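Local atomic coordinates of periplasmic divalent cation tolerance protein (Thermotoga maritima, PDB entry 1VHF), a protein that is probably involved in resistance toward heavy metals, and belongs to the homotrimeric CutA proteins, for which copper binding is inferred. Residues L17-G20 with R21-E25. Sequence-based numbering, arbitrary orientation.
Sequences LEIG and RKLLE
With CG trans to the backbone N (chi1 174°) and an extended chain beyond it, Glu18 runs alongside Lys22, whose CG is anti to its carbonyl carbon, beside the backbone N (chi1 -79°). The two side chains point the same way, and the carboxylate meets the aliphatic part of the lysine: Glu18 OE2 lies 3.3 Å from Lys22 CE. Because the lysine bends at its last torsion, Lys22 NZ remains 4.4 Å from Glu18 OE2, a favourable pairing of charges looser than a salt bridge. The other carboxylate oxygen, OE1, forms a salt bridge with Lys15, one turn back. One residue further along, Ile19 and Leu23 also lie side by side, with Ile19 CG2 4.0 Å from Leu23 CD1. Both side chains pack against helix 64-74, Ile19 on Leu71 and Leu74, Leu23 on Leu67 and Glu70. Leu24 instead shares Phe32 of strand 31-43 with Leu17. Beneath the side chains, four successive i to i+4 bonds hold the backbone, from Arg21 N to Leu17 O (2.9 Å) through to Leu24 N to Gly20 O (3.0 Å). On the exposed side, Arg21 NE and Glu25 OE2 pair through charge alone at 3.5 Å. Such a division between charged and apolar faces marks an amphipathic alpha-helix, here helix 13-25 of the ferredoxin-like CutA fold, whose helices pack with an antiparallel sheet.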
loop_
_atom_site.group_PDB
_atom_site.type_symbol
_atom_site.label_atom_id
_atom_site.label_comp_id
_atom_site.label_asym_id
_atom_site.label_seq_id
_atom_site.Cartn_x
_atom_site.Cartn_y
_atom_site.Cartn_z
ATOM N N LEU A 17 9.079 -1.462 3.624
ATOM C CA LEU A 17 9.854 -2.068 2.551
ATOM C C LEU A 17 9.743 -3.606 2.556
ATOM O O LEU A 17 9.688 -4.143 1.451
ATOM C CB LEU A 17 11.342 -1.673 2.609
ATOM C CG LEU A 17 11.636 -0.181 2.601
ATOM C CD1 LEU A 17 13.157 0.015 2.465
ATOM C CD2 LEU A 17 10.900 0.590 1.544
ATOM N N GLU A 18 9.691 -4.217 3.743
ATOM C CA GLU A 18 9.600 -5.707 3.750
ATOM C C GLU A 18 8.256 -6.135 3.195
ATOM O O GLU A 18 8.180 -7.095 2.416
ATOM C CB GLU A 18 9.742 -6.148 5.211
ATOM C CG GLU A 18 9.549 -7.634 5.485
ATOM C CD GLU A 18 9.088 -7.974 6.881
ATOM O OE1 GLU A 18 9.031 -7.156 7.814
ATOM O OE2 GLU A 18 8.776 -9.176 7.141
ATOM N N ILE A 19 7.178 -5.426 3.577
ATOM C CA ILE A 19 5.845 -5.814 3.071
ATOM C C ILE A 19 5.770 -5.557 1.583
ATOM O O ILE A 19 5.254 -6.379 0.814
ATOM C CB ILE A 19 4.778 -5.096 3.911
ATOM C CG1 ILE A 19 4.771 -5.790 5.294
ATOM C CG2 ILE A 19 3.426 -5.181 3.241
ATOM C CD1 ILE A 19 3.897 -5.062 6.300
ATOM N N GLY A 20 6.315 -4.422 1.133
ATOM C CA GLY A 20 6.302 -4.198 -0.340
ATOM C C GLY A 20 7.074 -5.309 -1.034
ATOM O O GLY A 20 6.627 -5.751 -2.087
ATOM N N ARG A 21 8.265 -5.671 -0.524
ATOM C CA ARG A 21 8.995 -6.778 -1.180
ATOM C C ARG A 21 8.180 -8.050 -1.164
ATOM O O ARG A 21 8.157 -8.749 -2.206
ATOM C CB ARG A 21 10.321 -6.969 -0.413
ATOM C CG ARG A 21 11.120 -8.142 -0.994
ATOM C CD ARG A 21 12.360 -8.427 -0.167
ATOM N NE ARG A 21 13.424 -9.023 -0.937
ATOM C CZ ARG A 21 14.073 -8.542 -1.987
ATOM N NH1 ARG A 21 13.804 -7.359 -2.502
ATOM N NH2 ARG A 21 15.029 -9.286 -2.528
ATOM N N LYS A 22 7.491 -8.413 -0.077
ATOM C CA LYS A 22 6.696 -9.634 -0.036
ATOM C C LYS A 22 5.569 -9.596 -1.048
ATOM O O LYS A 22 5.250 -10.611 -1.692
ATOM C CB LYS A 22 6.136 -9.879 1.378
ATOM C CG LYS A 22 7.237 -10.471 2.278
ATOM C CD LYS A 22 6.735 -10.745 3.672
ATOM C CE LYS A 22 7.908 -11.115 4.608
ATOM N NZ LYS A 22 8.596 -12.339 4.111
ATOM N N LEU A 23 4.924 -8.440 -1.199
ATOM C CA LEU A 23 3.844 -8.311 -2.170
ATOM C C LEU A 23 4.382 -8.436 -3.585
ATOM O O LEU A 23 3.693 -9.024 -4.433
ATOM C CB LEU A 23 3.089 -6.986 -1.964
ATOM C CG LEU A 23 2.397 -6.864 -0.615
ATOM C CD1 LEU A 23 1.879 -5.449 -0.393
ATOM C CD2 LEU A 23 1.289 -7.910 -0.472
ATOM N N LEU A 24 5.599 -7.919 -3.839
ATOM C CA LEU A 24 6.203 -8.124 -5.166
ATOM C C LEU A 24 6.583 -9.598 -5.377
ATOM O O LEU A 24 6.367 -10.107 -6.484
ATOM C CB LEU A 24 7.469 -7.260 -5.261
ATOM C CG LEU A 24 7.238 -5.751 -5.480
ATOM C CD1 LEU A 24 8.514 -4.994 -5.170
ATOM C CD2 LEU A 24 6.769 -5.523 -6.920
ATOM N N GLU A 25 7.039 -10.278 -4.334
ATOM C CA GLU A 25 7.433 -11.706 -4.459
ATOM C C GLU A 25 6.211 -12.520 -4.861
ATOM O O GLU A 25 6.283 -13.487 -5.657
ATOM C CB GLU A 25 7.945 -12.172 -3.092
ATOM C CG GLU A 25 9.376 -11.758 -2.782
ATOM C CD GLU A 25 9.765 -11.954 -1.333
ATOM O OE1 GLU A 25 9.028 -12.607 -0.568
ATOM O OE2 GLU A 25 10.846 -11.451 -0.913
#